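Local coordinates for protein arginase (Thermus thermophilus, PDB 2EF5) that probably hydrolyses L-arginine to L-ornithine and urea, using two manganese ions in each subunit, at residues A[118-123]-A[167-172]. Residues are numbered along the deposited sequence; the frame is centred on the assembly and turned at random.
Sequences DAHADF and VRSLDP. With MN (manganese (II) ion), chain G; MN (manganese (II) ion), chain H.
Ala119 CB lies over the centre of one face of the Arg168 guanidinium, 3.6 Å from CZ. A bend at Arg168 chi3 (69°) brings that face over the methyl. Its terminal nitrogens bond to backbone oxygens elsewhere in the chain, NH2 to Val220 O and NH1 to Val233 O. The His120 ring has a manganese ion, the one Asp118 OD1 binds, in plane at its edge, a long 2.8 Å from ND1. Obliquely to this ring, Ser169 CB comes to 3.8 Å from CD2. The backbones meet at Ala119 O. It takes a nearly straight bond from Arg168 N (2.9 Å, 176°) and a weak one from Ser169 N. The segments lie at the C-terminal ends of neighbouring parallel strands, 113-117 and 162-167, of the arginase alpha/beta fold; the second runs on into helix 172-181. Asp118 bridges both manganese ions, and Asp122 OD2 joins the one on Asp118 OD2. Asp118 OD1 also accepts from His120 N (2.7 Å), closing an Asx turn. Replacing Arg168 by an alanine is likely to leave Val220 O and Val233 O without these N-H donors. One water links Ala121 N to Ser169 O. Ala121 CB meets Leu170 CD2 at a doubtfully short 3.3 Å.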
loop_
_atom_site.group_PDB
_atom_site.type_symbol
_atom_site.label_atom_id
_atom_site.label_comp_id
_atom_site.label_asym_id
_atom_site.label_seq_id
_atom_site.Cartn_x
_atom_site.Cartn_y
_atom_site.Cartn_z
ATOM N N ASP A 118 12.211 -5.757 -26.103
ATOM C CA ASP A 118 11.898 -4.527 -26.799
ATOM C C ASP A 118 11.678 -3.378 -25.825
ATOM O O ASP A 118 11.284 -3.597 -24.680
ATOM C CB ASP A 118 10.586 -4.803 -27.518
ATOM C CG ASP A 118 10.348 -3.917 -28.692
ATOM O OD1 ASP A 118 10.510 -2.683 -28.584
ATOM O OD2 ASP A 118 9.962 -4.497 -29.727
ATOM N N ALA A 119 11.900 -2.149 -26.289
ATOM C CA ALA A 119 11.664 -0.981 -25.446
ATOM C C ALA A 119 10.152 -0.738 -25.459
ATOM O O ALA A 119 9.619 -0.033 -24.597
ATOM C CB ALA A 119 12.385 0.236 -25.997
ATOM N N HIS A 120 9.472 -1.322 -26.446
ATOM C CA HIS A 120 8.020 -1.188 -26.564
ATOM C C HIS A 120 7.357 -2.554 -26.454
ATOM O O HIS A 120 8.027 -3.580 -26.558
ATOM C CB HIS A 120 7.647 -0.547 -27.903
ATOM C CG HIS A 120 8.351 0.743 -28.166
ATOM N ND1 HIS A 120 9.573 0.812 -28.800
ATOM C CD2 HIS A 120 8.031 2.019 -27.831
ATOM C CE1 HIS A 120 9.979 2.071 -28.845
ATOM N NE2 HIS A 120 9.058 2.821 -28.261
ATOM N N ALA A 121 6.043 -2.562 -26.252
ATOM C CA ALA A 121 5.290 -3.804 -26.111
ATOM C C ALA A 121 4.658 -4.273 -27.417
ATOM O O ALA A 121 4.298 -5.444 -27.541
ATOM C CB ALA A 121 4.211 -3.634 -25.052
ATOM N N ASP A 122 4.531 -3.366 -28.381
ATOM C CA ASP A 122 3.927 -3.687 -29.674
ATOM C C ASP A 122 2.629 -4.455 -29.455
ATOM O O ASP A 122 2.328 -5.406 -30.184
ATOM C CB ASP A 122 4.874 -4.543 -30.522
ATOM C CG ASP A 122 6.164 -3.825 -30.863
ATOM O OD1 ASP A 122 6.113 -2.611 -31.150
ATOM O OD2 ASP A 122 7.223 -4.480 -30.858
ATOM N N PHE A 123 1.867 -4.030 -28.452
ATOM C CA PHE A 123 0.618 -4.686 -28.103
ATOM C C PHE A 123 -0.623 -3.838 -28.406
ATOM O O PHE A 123 -1.657 -3.979 -27.744
ATOM C CB PHE A 123 0.638 -5.057 -26.622
ATOM C CG PHE A 123 -0.050 -6.359 -26.311
ATOM C CD1 PHE A 123 0.542 -7.568 -26.645
ATOM C CD2 PHE A 123 -1.289 -6.373 -25.685
ATOM C CE1 PHE A 123 -0.089 -8.778 -26.358
ATOM C CE2 PHE A 123 -1.932 -7.569 -25.394
ATOM C CZ PHE A 123 -1.334 -8.778 -25.729
ATOM N N VAL A 167 10.864 -3.278 -21.491
ATOM C CA VAL A 167 9.896 -2.251 -21.854
ATOM C C VAL A 167 10.039 -0.964 -21.049
ATOM O O VAL A 167 10.212 -0.997 -19.830
ATOM C CB VAL A 167 8.450 -2.788 -21.713
ATOM C CG1 VAL A 167 7.454 -1.684 -21.956
ATOM C CG2 VAL A 167 8.230 -3.916 -22.705
ATOM N N ARG A 168 9.964 0.174 -21.733
ATOM C CA ARG A 168 10.077 1.458 -21.056
ATOM C C ARG A 168 9.170 2.520 -21.670
ATOM O O ARG A 168 9.264 3.696 -21.327
ATOM C CB ARG A 168 11.535 1.930 -21.077
ATOM C CG ARG A 168 12.008 2.482 -22.406
ATOM C CD ARG A 168 13.529 2.505 -22.495
ATOM N NE ARG A 168 14.014 1.140 -22.569
ATOM C CZ ARG A 168 14.911 0.699 -23.441
ATOM N NH1 ARG A 168 15.457 1.515 -24.334
ATOM N NH2 ARG A 168 15.237 -0.582 -23.430
ATOM N N SER A 169 8.293 2.111 -22.578
ATOM C CA SER A 169 7.382 3.052 -23.220
ATOM C C SER A 169 6.118 2.334 -23.677
ATOM O O SER A 169 6.173 1.453 -24.540
ATOM C CB SER A 169 8.068 3.721 -24.416
ATOM O OG SER A 169 7.210 4.676 -25.020
ATOM N N LEU A 170 4.985 2.722 -23.091
ATOM C CA LEU A 170 3.690 2.112 -23.398
ATOM C C LEU A 170 2.576 3.134 -23.598
ATOM O O LEU A 170 2.583 4.209 -22.991
ATOM C CB LEU A 170 3.266 1.180 -22.261
ATOM C CG LEU A 170 4.140 -0.025 -21.930
ATOM C CD1 LEU A 170 3.694 -0.628 -20.609
ATOM C CD2 LEU A 170 4.052 -1.039 -23.053
ATOM N N ASP A 171 1.616 2.788 -24.450
ATOM C CA ASP A 171 0.469 3.653 -24.690
ATOM C C ASP A 171 -0.605 3.245 -23.677
ATOM O O ASP A 171 -0.641 2.096 -23.231
ATOM C CB ASP A 171 -0.056 3.478 -26.121
ATOM C CG ASP A 171 0.944 3.928 -27.172
ATOM O OD1 ASP A 171 1.447 5.065 -27.053
ATOM O OD2 ASP A 171 1.223 3.153 -28.119
ATOM N N PRO A 172 -1.489 4.178 -23.296
ATOM C CA PRO A 172 -2.549 3.868 -22.327
ATOM C C PRO A 172 -3.350 2.613 -22.695
ATOM O O PRO A 172 -3.598 1.753 -21.849
ATOM C CB PRO A 172 -3.406 5.131 -22.341
ATOM C CG PRO A 172 -2.406 6.210 -22.637
ATOM C CD PRO A 172 -1.577 5.581 -23.740
HETATM MN MN MN G . 10.469 -1.330 -30.345
HETATM MN MN MN H . 9.210 -3.718 -31.520
HETATM O O HOH W 1 4.798 0.064 -26.421
#